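Long-range contacts in hemolysin BL lytic component L1 (PDB 7NMQ), which forms one part of the tripartite haemolysin BL of Bacillus cereus and, as an alpha-helical pore-forming toxin component, probably contributes to lysis of target membranes: residues I114-I118 / Y318-L322; P35-L39 / L52-H56; L203-I207 / D353-I357; M24-K29 / W69-K74; T222-T227 / I266-M271. All coordinates share one frame; numbering follows the deposited sequence. Where two conformers were deposited one is given.

How the interactions relate
The five contacts illustrate how a long helical bundle is held at separate levels along its length, with no known active site among them. Interactions 1 and 2 lie on opposite sides of the chain's centre, their centres 57 Å apart, and interaction 4, whose centre lies about 9 Å from that of the chain, shares helix 45-103 with interaction 2. Interactions 3 and 5 both involve a predicted transmembrane span (194-222): one ties its helix to helix 330-357, the other sets the hairpin at its end on helix 247-272; their centres are about 34 Å apart. Interaction 3 comes within about 6 Å of interaction 4, nearest atoms, without touching it. The only direct touch joins interactions 2 and 5, where Pro35 CD packs 3.7 Å from Gly224 O.

Interaction 1. Residues I114-I118 / Y318-L322; sequences INDLI and YTDLL. With EDO (1,2-ethanediol), chain F.
Asn115 OD1, which rests 3.8 Å from Leu322 CD2, is also approached by both hydroxyls of a 1,2-ethanediol molecule probably left from crystallisation. The bond from the diol's O2 to Asn115 OD1 is 3.1 Å, and that from its O1 is longer and weak; Thr119 gives the diol another partner. No hydrogen bond spans the segments themselves, and apart from this polar margin the contact is largely apolar. It joins helices 107-154 and 275-325, which run antiparallel in the elongated bundle expected of a ClyA-like toxin, their local axes 9.7 Å apart at an angle of 155°. Ile118 reaches across because its CG1 lies anti to the carbonyl carbon and the chain continues extended (chi2 167°): Ile118 and Tyr318 slide past each other, Ile118 CG1 3.5 Å from Tyr318 CB, while Ile118 CD1 ends 3.6 Å from Thr319 OG1, a hydroxyl bonded to Gly315 O one turn back. Leu117 CD1 and Ile114 CG2 both come to the edge of the Tyr318 ring, Leu117 CD1 being 4.0 Å from Tyr318 CE2. The phenol oxygen is hydrogen-bonded to Leu5 O, which anchors the far end of the ring. Elsewhere the side chains of Ile114 and Leu321 cross at about a right angle, with Ile114 CD1 3.8 Å from Leu321 CD2.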
# COMPACT_ATOMS: atom_id res chain seq x y z
N ILE A 114 -24.20 -23.14 -5.36
CA ILE A 114 -24.24 -21.67 -5.14
C ILE A 114 -24.12 -21.39 -3.65
O ILE A 114 -23.41 -20.44 -3.28
CB ILE A 114 -25.52 -21.08 -5.77
CG1 ILE A 114 -25.51 -21.24 -7.29
CG2 ILE A 114 -25.73 -19.66 -5.31
CD1 ILE A 114 -24.43 -20.51 -8.01
N ASN A 115 -24.79 -22.18 -2.81
CA ASN A 115 -24.67 -21.99 -1.35
C ASN A 115 -23.21 -22.14 -0.89
O ASN A 115 -22.79 -21.39 -0.01
CB ASN A 115 -25.61 -22.92 -0.58
CG ASN A 115 -25.79 -22.44 0.84
OD1 ASN A 115 -26.28 -21.34 1.04
ND2 ASN A 115 -25.27 -23.20 1.78
N ASP A 116 -22.49 -23.09 -1.41
CA ASP A 116 -21.07 -23.29 -1.02
C ASP A 116 -20.27 -22.05 -1.40
O ASP A 116 -19.38 -21.63 -0.64
CB ASP A 116 -20.41 -24.48 -1.71
CG ASP A 116 -20.88 -25.81 -1.20
OD1 ASP A 116 -21.66 -25.85 -0.20
OD2 ASP A 116 -20.46 -26.83 -1.81
N LEU A 117 -20.53 -21.48 -2.57
CA LEU A 117 -19.80 -20.27 -3.00
C LEU A 117 -20.18 -19.11 -2.09
O LEU A 117 -19.27 -18.33 -1.73
CB LEU A 117 -20.10 -19.99 -4.47
CG LEU A 117 -19.50 -21.04 -5.41
CD1 LEU A 117 -20.03 -20.86 -6.82
CD2 LEU A 117 -17.99 -20.99 -5.44
N ILE A 118 -21.45 -18.98 -1.70
CA ILE A 118 -21.87 -17.92 -0.74
C ILE A 118 -21.13 -18.11 0.58
O ILE A 118 -20.73 -17.08 1.19
CB ILE A 118 -23.39 -17.94 -0.53
CG1 ILE A 118 -24.10 -17.51 -1.82
CG2 ILE A 118 -23.75 -17.03 0.63
CD1 ILE A 118 -25.57 -17.79 -1.82
N TYR A 318 -25.32 -13.44 -5.38
CA TYR A 318 -25.44 -14.92 -5.38
C TYR A 318 -26.66 -15.34 -4.58
O TYR A 318 -27.29 -16.35 -4.95
CB TYR A 318 -24.19 -15.55 -4.77
CG TYR A 318 -22.99 -15.70 -5.68
CD1 TYR A 318 -22.31 -14.60 -6.18
CD2 TYR A 318 -22.56 -16.94 -6.06
CE1 TYR A 318 -21.20 -14.72 -7.00
CE2 TYR A 318 -21.49 -17.09 -6.93
CZ TYR A 318 -20.79 -15.98 -7.38
OH TYR A 318 -19.75 -16.18 -8.25
N THR A 319 -26.97 -14.66 -3.48
CA THR A 319 -28.15 -15.04 -2.66
C THR A 319 -29.44 -14.77 -3.44
O THR A 319 -30.33 -15.57 -3.33
CB THR A 319 -28.12 -14.29 -1.33
OG1 THR A 319 -26.90 -14.62 -0.65
CG2 THR A 319 -29.29 -14.65 -0.46
N ASP A 320 -29.47 -13.76 -4.28
CA ASP A 320 -30.61 -13.50 -5.18
C ASP A 320 -30.80 -14.71 -6.11
O ASP A 320 -31.93 -15.20 -6.26
CB ASP A 320 -30.41 -12.22 -5.97
CG ASP A 320 -31.63 -11.82 -6.75
OD1 ASP A 320 -32.71 -11.67 -6.13
OD2 ASP A 320 -31.50 -11.74 -7.97
N LEU A 321 -29.72 -15.22 -6.72
CA LEU A 321 -29.83 -16.43 -7.56
C LEU A 321 -30.34 -17.58 -6.70
O LEU A 321 -31.29 -18.29 -7.11
CB LEU A 321 -28.46 -16.74 -8.18
CG LEU A 321 -28.42 -18.04 -9.01
CD1 LEU A 321 -29.54 -18.10 -10.06
CD2 LEU A 321 -27.04 -18.22 -9.65
N LEU A 322 -29.70 -17.83 -5.56
CA LEU A 322 -30.08 -18.99 -4.72
C LEU A 322 -31.57 -18.92 -4.42
O LEU A 322 -32.26 -19.94 -4.56
CB LEU A 322 -29.25 -18.90 -3.44
CG LEU A 322 -29.54 -20.01 -2.45
CD1 LEU A 322 -29.04 -21.34 -2.97
CD2 LEU A 322 -28.92 -19.69 -1.10
C1 EDO F . -25.15 -18.69 4.08
O1 EDO F . -25.86 -18.50 2.86
C2 EDO F . -23.91 -19.50 3.90
O2 EDO F . -23.92 -20.28 2.72

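Interaction 2. Residues P35-L39 / L52-H56; sequences PNVNL and LKNIH
His56 and Val37 pin a connecting loop to the helix that follows it. Residues 35-39 belong to the link between helices 10-33 and 45-103, the loop of a helical hairpin at one end of the bundle, and here the extended loop folds back along the second helix. The tight part is a single strong bond with an apolar patch beside it. His56 NE2 donates to Val37 O over 2.7 Å, nearly straight at 167°; the oxygen lies in the plane of the imidazole and receives the N-H on a lone pair, in the carbonyl plane. Both partners thus meet edge-on, which helps to hold the ring's rotation. The same ring has Leu52 O above one face, 3.4 Å from its plane. Next to the bond, Val37 CG1 touches both Leu52 CD1, at 3.6 Å, and Ile55 CG2, at 3.9 Å. It gets there by standing between the backbone N and carbonyl carbon (chi1 65°). Helix 275-325 packs on Val37 as well, through Ala279 and Ser282, and makes this the buried side. Leu39, also buried, forms its wider-spaced end, with Leu39 CB 4.0 Å from Leu52 CD2.

The looser side is that of Asn36, which is partly exposed. It lays its amide almost parallel to the imidazole, with the two planes 8° apart, but makes no hydrogen bond to it; its polar ends instead go to Arg63 and Glu60, further along the same helix. Closest to the ring on the Asn36 side is its CB, 3.6 Å from His56 CD2.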
# COMPACT_ATOMS: atom_id res chain seq x y z
N PRO A 35 19.67 5.40 10.93
CA PRO A 35 20.19 5.16 12.27
C PRO A 35 19.68 6.17 13.30
O PRO A 35 19.11 7.19 12.93
CB PRO A 35 21.69 5.31 12.10
CG PRO A 35 21.80 6.30 11.01
CD PRO A 35 20.69 5.95 10.03
N ASN A 36 19.87 5.81 14.57
CA ASN A 36 19.64 6.77 15.68
C ASN A 36 20.38 8.06 15.38
O ASN A 36 21.56 8.04 14.93
CB ASN A 36 20.01 6.18 17.04
CG ASN A 36 18.99 5.22 17.62
OD1 ASN A 36 18.04 4.83 16.95
ND2 ASN A 36 19.20 4.84 18.87
N VAL A 37 19.75 9.18 15.64
CA VAL A 37 20.36 10.49 15.27
C VAL A 37 21.63 10.68 16.09
O VAL A 37 21.64 10.49 17.31
CB VAL A 37 19.38 11.64 15.46
CG1 VAL A 37 18.95 11.88 16.90
CG2 VAL A 37 19.92 12.94 14.90
N ASN A 38 22.67 11.13 15.41
CA ASN A 38 23.96 11.42 16.05
C ASN A 38 24.03 12.91 16.41
O ASN A 38 24.25 13.75 15.54
CB ASN A 38 25.11 11.00 15.13
CG ASN A 38 26.48 11.24 15.77
OD1 ASN A 38 26.61 11.73 16.89
ND2 ASN A 38 27.50 10.89 15.03
N LEU A 39 23.89 13.20 17.69
CA LEU A 39 24.19 14.54 18.24
C LEU A 39 25.22 14.43 19.36
O LEU A 39 25.21 15.26 20.29
CB LEU A 39 22.90 15.19 18.72
CG LEU A 39 22.08 15.75 17.56
CD1 LEU A 39 20.68 16.06 18.01
CD2 LEU A 39 22.75 16.98 16.94
N LEU A 52 16.88 14.30 23.24
CA LEU A 52 17.67 13.34 22.42
C LEU A 52 17.42 11.91 22.92
O LEU A 52 17.27 11.02 22.09
CB LEU A 52 19.15 13.74 22.49
CG LEU A 52 20.10 12.83 21.72
CD1 LEU A 52 19.77 12.82 20.24
CD2 LEU A 52 21.52 13.29 21.96
N LYS A 53 17.45 11.67 24.24
CA LYS A 53 17.16 10.32 24.80
C LYS A 53 15.78 9.85 24.32
O LYS A 53 15.64 8.69 23.90
CB LYS A 53 17.24 10.32 26.33
CG LYS A 53 16.46 9.18 26.98
CD LYS A 53 16.51 9.15 28.49
CE LYS A 53 15.62 8.08 29.07
NZ LYS A 53 15.19 8.37 30.46
N ASN A 54 14.80 10.74 24.36
CA ASN A 54 13.42 10.40 23.96
C ASN A 54 13.34 10.16 22.46
O ASN A 54 12.63 9.25 22.05
CB ASN A 54 12.46 11.49 24.41
CG ASN A 54 12.30 11.39 25.90
OD1 ASN A 54 12.36 10.31 26.48
ND2 ASN A 54 11.96 12.47 26.52
N ILE A 55 14.03 10.97 21.67
CA ILE A 55 14.07 10.77 20.20
C ILE A 55 14.63 9.39 19.90
O ILE A 55 14.11 8.69 19.03
CB ILE A 55 14.86 11.89 19.54
CG1 ILE A 55 13.99 13.14 19.58
CG2 ILE A 55 15.29 11.48 18.14
CD1 ILE A 55 14.66 14.41 19.24
N HIS A 56 15.71 8.99 20.55
CA HIS A 56 16.27 7.66 20.27
C HIS A 56 15.27 6.57 20.61
O HIS A 56 15.17 5.60 19.84
CB HIS A 56 17.54 7.45 21.08
CG HIS A 56 18.68 8.24 20.52
ND1 HIS A 56 19.78 8.53 21.28
CD2 HIS A 56 18.90 8.76 19.29
CE1 HIS A 56 20.63 9.23 20.53
NE2 HIS A 56 20.13 9.39 19.31

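Interaction 3. Residues L203-I207 / D353-I357; sequences LGAAI and DAEFI
The start of helix 203-216, part of a region predicted to span the membrane, is held here against the end of helix 330-357. Helix 203-216 leads into a two-stranded hairpin (217-222 and 225-230), an arrangement reminiscent of the beta-tongue of ClyA-like toxins. The Leu203-Ile207 and Asp353-Ile357 segments run roughly parallel, at 35°, with Gly204 facing Asp353. Ile207 carries most of the contact. Its CG2 sits over one face of the Phe356 ring, 3.4 Å from the ring centroid and 17° off the normal, a CH-pi contact, while Ile207 CD1 also touches the rim of the ring and meets Ile357 CG1 at 3.6 Å. Phe356 turns this face to Ile207 with CG anti to the backbone N (chi1 179°), and Ile210 and Ala211 of helix 203-216 touch the same side chain. Beside this apolar cluster the aliphatic part of Asp353 packs on Leu203, with Asp353 CB 3.4 Å from Leu203 CD2. The carboxylate itself makes no direct hydrogen bond to the other helix. A water bridges the gap instead, donating to Gly204 O over 2.8 Å and to Asp353 OD1 over 3.1 Å, while Asp353 OD2 lies 3.5 Å from Gly204 CA.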
# COMPACT_ATOMS: atom_id res chain seq x y z
N LEU A 203 -5.35 -2.96 -13.45
CA LEU A 203 -4.63 -3.79 -12.47
C LEU A 203 -3.40 -4.42 -13.16
O LEU A 203 -2.32 -4.51 -12.52
CB LEU A 203 -5.60 -4.80 -11.87
CG LEU A 203 -4.98 -5.86 -10.98
CD1 LEU A 203 -4.27 -5.26 -9.78
CD2 LEU A 203 -6.05 -6.85 -10.53
N GLY A 204 -3.55 -4.92 -14.39
CA GLY A 204 -2.42 -5.55 -15.09
C GLY A 204 -1.21 -4.60 -15.16
O GLY A 204 -0.05 -4.99 -14.81
N ALA A 205 -1.45 -3.39 -15.65
CA ALA A 205 -0.40 -2.36 -15.78
C ALA A 205 0.16 -2.03 -14.39
O ALA A 205 1.38 -1.96 -14.26
CB ALA A 205 -0.91 -1.12 -16.46
N ALA A 206 -0.72 -1.85 -13.41
CA ALA A 206 -0.35 -1.50 -12.04
C ALA A 206 0.68 -2.52 -11.54
O ALA A 206 1.70 -2.09 -10.95
CB ALA A 206 -1.53 -1.38 -11.13
N ILE A 207 0.44 -3.82 -11.75
CA ILE A 207 1.35 -4.86 -11.19
C ILE A 207 2.70 -4.77 -11.89
O ILE A 207 3.72 -5.02 -11.22
CB ILE A 207 0.69 -6.25 -11.31
CG1 ILE A 207 -0.54 -6.37 -10.41
CG2 ILE A 207 1.68 -7.37 -11.14
CD1 ILE A 207 -0.40 -5.99 -9.01
N ASP A 353 -3.14 -11.49 -11.22
CA ASP A 353 -2.86 -10.19 -10.56
C ASP A 353 -3.10 -10.29 -9.05
O ASP A 353 -2.33 -9.72 -8.24
CB ASP A 353 -3.64 -9.10 -11.28
CG ASP A 353 -2.99 -8.78 -12.64
OD1 ASP A 353 -1.74 -8.99 -12.79
OD2 ASP A 353 -3.72 -8.38 -13.53
N ALA A 354 -4.18 -10.96 -8.63
CA ALA A 354 -4.41 -11.23 -7.20
C ALA A 354 -3.25 -12.04 -6.64
O ALA A 354 -2.81 -11.79 -5.51
CB ALA A 354 -5.73 -11.93 -6.98
N GLU A 355 -2.76 -13.01 -7.41
CA GLU A 355 -1.66 -13.88 -6.97
C GLU A 355 -0.44 -12.97 -6.71
O GLU A 355 0.25 -13.13 -5.68
CB GLU A 355 -1.38 -14.89 -8.08
CG GLU A 355 -0.18 -15.73 -7.81
CD GLU A 355 -0.36 -16.86 -6.83
OE1 GLU A 355 -1.49 -17.37 -6.73
OE2 GLU A 355 0.66 -17.28 -6.22
N PHE A 356 -0.18 -12.02 -7.61
CA PHE A 356 0.96 -11.08 -7.46
C PHE A 356 0.85 -10.32 -6.14
O PHE A 356 1.85 -10.24 -5.38
CB PHE A 356 1.08 -10.13 -8.64
CG PHE A 356 2.22 -9.17 -8.46
CD1 PHE A 356 2.08 -8.02 -7.69
CD2 PHE A 356 3.47 -9.43 -9.01
CE1 PHE A 356 3.13 -7.11 -7.55
CE2 PHE A 356 4.52 -8.54 -8.85
CZ PHE A 356 4.35 -7.37 -8.12
N ILE A 357 -0.34 -9.78 -5.87
CA ILE A 357 -0.52 -8.92 -4.66
C ILE A 357 -0.38 -9.77 -3.39
O ILE A 357 -0.04 -9.21 -2.31
CB ILE A 357 -1.84 -8.14 -4.72
CG1 ILE A 357 -1.77 -7.18 -5.90
CG2 ILE A 357 -2.15 -7.43 -3.41
CD1 ILE A 357 -3.02 -6.46 -6.21
O HOH W 1 0.36 -7.73 -14.76

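Interaction 4. Residues M24-K29 / W69-K74; sequences MDLYAK and WLDTAK
The indole of Trp69 has a partner on each face and one at its edge. Met24 CB lies over one face, 3.6 Å from the centroid of the five-membered ring, and Lys74 CB from the next turn of the same helix lies over the opposite face. Bent at chi2 and chi3, the Met24 chain curls back above the indole; its sulfur stays over the six-membered ring at a distance, SD 4.9 Å from the centroid, a Met-aromatic contact. At the edge, Trp69 NE1 donates to Asp25 OD1 over 2.9 Å at 158°, close to the ring plane. Helices 10-33 and 45-103 run antiparallel here, at 143°, within the toxin's helical bundle, and a wider pi-type turn at 69-73, in which Lys74 N bonds to Trp69 O, lies between these two residues. Both converge on the same oxygen. Lys74 NZ makes a 2.9 Å salt bridge to Asp25 OD1 from its syn side, whereas the indole comes from the anti side, and the two approach from opposite faces of the carboxylate plane. The two donors probably stabilise the negative charge of this buried acid. A water also bridges the pair, donating to Asp25 OD2 over 2.8 Å and accepting from Lys74 NZ. Further out, Leu70 CG meets Ala28 CB at 4.1 Å, and Lys29 makes a cation-pi contact with Phe363.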
# COMPACT_ATOMS: atom_id res chain seq x y z
N MET A 24 4.04 1.48 1.56
CA MET A 24 4.37 1.07 2.93
C MET A 24 5.70 0.35 2.94
O MET A 24 6.50 0.59 3.89
CB MET A 24 3.35 0.12 3.52
CG MET A 24 2.08 0.77 3.83
SD MET A 24 2.13 2.00 5.12
CE MET A 24 2.66 1.05 6.54
N ASP A 25 5.95 -0.53 1.97
CA ASP A 25 7.25 -1.25 1.95
C ASP A 25 8.40 -0.24 1.88
O ASP A 25 9.38 -0.41 2.59
CB ASP A 25 7.34 -2.22 0.78
CG ASP A 25 6.64 -3.56 0.98
OD1 ASP A 25 6.23 -3.88 2.11
OD2 ASP A 25 6.52 -4.28 -0.04
N LEU A 26 8.30 0.75 1.00
CA LEU A 26 9.36 1.78 0.82
C LEU A 26 9.60 2.50 2.15
O LEU A 26 10.74 2.57 2.62
CB LEU A 26 8.98 2.80 -0.25
CG LEU A 26 9.19 2.38 -1.71
CD1 LEU A 26 9.78 3.54 -2.50
CD2 LEU A 26 10.07 1.17 -1.81
N TYR A 27 8.54 3.04 2.73
CA TYR A 27 8.67 3.83 3.97
C TYR A 27 9.23 2.92 5.06
O TYR A 27 10.16 3.34 5.79
CB TYR A 27 7.31 4.36 4.43
CG TYR A 27 6.76 5.48 3.62
CD1 TYR A 27 7.57 6.42 3.01
CD2 TYR A 27 5.38 5.65 3.48
CE1 TYR A 27 7.05 7.45 2.24
CE2 TYR A 27 4.85 6.68 2.72
CZ TYR A 27 5.67 7.60 2.11
OH TYR A 27 5.12 8.61 1.38
N ALA A 28 8.74 1.69 5.21
CA ALA A 28 9.23 0.81 6.29
C ALA A 28 10.72 0.54 6.09
O ALA A 28 11.52 0.57 7.07
CB ALA A 28 8.43 -0.46 6.30
N LYS A 29 11.11 0.24 4.88
CA LYS A 29 12.52 -0.12 4.63
C LYS A 29 13.40 1.10 4.90
O LYS A 29 14.55 0.97 5.37
CB LYS A 29 12.66 -0.66 3.22
CG LYS A 29 12.12 -2.06 3.07
CD LYS A 29 11.88 -2.46 1.64
CE LYS A 29 11.27 -3.84 1.51
NZ LYS A 29 12.29 -4.90 1.69
N TRP A 69 4.92 -3.85 10.17
CA TRP A 69 4.34 -3.75 8.80
C TRP A 69 4.85 -4.95 8.00
O TRP A 69 4.05 -5.68 7.38
CB TRP A 69 4.65 -2.42 8.09
CG TRP A 69 4.44 -2.55 6.62
CD1 TRP A 69 5.39 -2.70 5.65
CD2 TRP A 69 3.17 -2.74 5.97
NE1 TRP A 69 4.79 -2.91 4.43
CE2 TRP A 69 3.43 -2.96 4.60
CE3 TRP A 69 1.85 -2.74 6.43
CZ2 TRP A 69 2.42 -3.13 3.66
CZ3 TRP A 69 0.85 -2.94 5.50
CH2 TRP A 69 1.13 -3.12 4.15
N LEU A 70 6.16 -5.11 7.91
CA LEU A 70 6.74 -6.07 6.96
C LEU A 70 6.40 -7.50 7.36
O LEU A 70 6.17 -8.33 6.45
CB LEU A 70 8.26 -5.90 6.87
CG LEU A 70 8.78 -4.58 6.28
CD1 LEU A 70 10.28 -4.42 6.57
CD2 LEU A 70 8.48 -4.48 4.79
N ASP A 71 6.35 -7.81 8.64
CA ASP A 71 6.32 -9.21 9.09
C ASP A 71 4.93 -9.64 9.55
O ASP A 71 4.68 -10.85 9.56
CB ASP A 71 7.32 -9.47 10.20
CG ASP A 71 8.77 -9.21 9.80
OD1 ASP A 71 9.07 -9.28 8.59
OD2 ASP A 71 9.58 -8.99 10.69
N THR A 72 4.07 -8.71 9.95
CA THR A 72 2.77 -9.07 10.55
C THR A 72 1.61 -8.43 9.77
O THR A 72 0.72 -9.19 9.33
CB THR A 72 2.74 -8.73 12.04
OG1 THR A 72 3.86 -9.38 12.64
CG2 THR A 72 1.44 -9.15 12.70
N ALA A 73 1.58 -7.12 9.59
CA ALA A 73 0.42 -6.44 8.96
C ALA A 73 0.35 -6.77 7.47
O ALA A 73 -0.73 -7.16 6.96
CB ALA A 73 0.49 -4.96 9.17
N LYS A 74 1.48 -6.68 6.78
CA LYS A 74 1.45 -6.93 5.33
C LYS A 74 0.91 -8.33 5.04
O LYS A 74 0.09 -8.47 4.12
CB LYS A 74 2.82 -6.69 4.68
CG LYS A 74 2.81 -6.97 3.18
CD LYS A 74 4.02 -6.47 2.49
CE LYS A 74 5.26 -7.14 3.04
NZ LYS A 74 6.42 -6.73 2.23
O HOH W 2 5.15 -6.61 -0.67

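Interaction 5. Residues T222-T227 / I266-M271; sequences TGGTAT and IGELSM
Thr222 and Ser270 meet at the bend of a beta hairpin packed on helix 247-272, near the end of a region predicted to enter the membrane. In the first shell Thr222 CG2 presses on the helix backbone, 3.4 Å from Gly267 O, and touches Met271 CG at 3.7 Å. Thr222 O lies 3.5 Å from Ser270 CB. Further along, Thr225 CG2 faces Ile266 CG2, and Thr227 OG1 lies 3.6 Å from Ile266 CG2, so Ile266 sits against two residues of the strand. Thr225 and Thr227 both direct their CB toward the helix, while that of Ala226 between them points away.

Behind these contacts lies the turn itself. It is of type I' and runs from Thr222 to Thr225, closed by paired backbone bonds between those two residues; Gly223 and Gly224 take its positive phi angles. Strand 225-227 and the helix run almost antiparallel, at 163°, and Leu281 of helix 275-325 touches both Thr225 and Ser270. With chi1 at -74°, Ser270 OG lies anti to its carbonyl carbon, on the side facing the turn. There a water accepts from Thr225 OG1 over 2.7 Å and from Ser270 OG over 2.9 Å.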
# COMPACT_ATOMS: atom_id res chain seq x y z
N THR A 222 22.99 8.81 3.86
CA THR A 222 24.00 9.92 3.81
C THR A 222 23.82 10.83 5.01
O THR A 222 22.71 11.30 5.17
CB THR A 222 23.73 10.84 2.62
OG1 THR A 222 23.66 10.06 1.43
CG2 THR A 222 24.79 11.89 2.46
N GLY A 223 24.88 11.16 5.76
CA GLY A 223 24.76 12.00 6.96
C GLY A 223 23.63 11.57 7.91
O GLY A 223 23.01 12.44 8.53
N GLY A 224 23.40 10.27 8.07
CA GLY A 224 22.36 9.74 8.98
C GLY A 224 20.96 9.87 8.43
O GLY A 224 20.00 9.44 9.11
N THR A 225 20.80 10.24 7.15
CA THR A 225 19.47 10.31 6.51
C THR A 225 19.36 9.20 5.47
O THR A 225 20.17 9.12 4.56
CB THR A 225 19.23 11.67 5.86
OG1 THR A 225 19.28 12.71 6.82
CG2 THR A 225 17.88 11.73 5.20
N ALA A 226 18.34 8.35 5.58
CA ALA A 226 18.03 7.31 4.58
C ALA A 226 16.99 7.84 3.60
O ALA A 226 15.95 8.40 4.01
CB ALA A 226 17.56 6.06 5.28
N THR A 227 17.25 7.62 2.32
CA THR A 227 16.42 8.17 1.22
C THR A 227 16.33 7.11 0.14
O THR A 227 17.37 6.60 -0.28
CB THR A 227 17.11 9.45 0.69
OG1 THR A 227 17.21 10.40 1.75
CG2 THR A 227 16.40 10.13 -0.45
N ILE A 266 18.51 15.66 -1.51
CA ILE A 266 18.50 15.47 -0.05
C ILE A 266 19.87 14.92 0.34
O ILE A 266 20.45 15.37 1.35
CB ILE A 266 17.36 14.53 0.37
CG1 ILE A 266 16.01 15.24 0.14
CG2 ILE A 266 17.57 14.03 1.79
CD1 ILE A 266 14.78 14.41 0.44
N GLY A 267 20.41 13.98 -0.42
CA GLY A 267 21.75 13.46 -0.12
C GLY A 267 22.79 14.56 -0.20
O GLY A 267 23.72 14.57 0.65
N GLU A 268 22.68 15.45 -1.17
CA GLU A 268 23.63 16.57 -1.35
C GLU A 268 23.57 17.50 -0.14
O GLU A 268 24.62 17.92 0.38
CB GLU A 268 23.32 17.36 -2.61
CG GLU A 268 23.68 16.68 -3.92
CD GLU A 268 23.55 17.58 -5.14
OE1 GLU A 268 22.85 18.65 -5.04
OE2 GLU A 268 24.15 17.24 -6.19
N LEU A 269 22.38 17.81 0.35
CA LEU A 269 22.24 18.68 1.54
C LEU A 269 22.96 18.02 2.72
O LEU A 269 23.59 18.73 3.57
CB LEU A 269 20.77 18.91 1.88
CG LEU A 269 20.06 19.82 0.89
CD1 LEU A 269 18.58 19.83 1.18
CD2 LEU A 269 20.61 21.25 0.97
N SER A 270 22.76 16.72 2.90
CA SER A 270 23.37 15.96 4.03
C SER A 270 24.90 15.94 3.89
O SER A 270 25.60 16.13 4.91
CB SER A 270 22.81 14.57 4.05
OG SER A 270 21.48 14.57 4.53
N MET A 271 25.43 15.71 2.69
CA MET A 271 26.91 15.63 2.47
C MET A 271 27.58 16.92 2.93
O MET A 271 28.69 16.86 3.50
CB MET A 271 27.21 15.45 0.99
CG MET A 271 27.07 14.06 0.59
SD MET A 271 27.15 13.91 -1.19
CE MET A 271 26.60 12.22 -1.40
O HOH W 3 21.60 14.06 7.38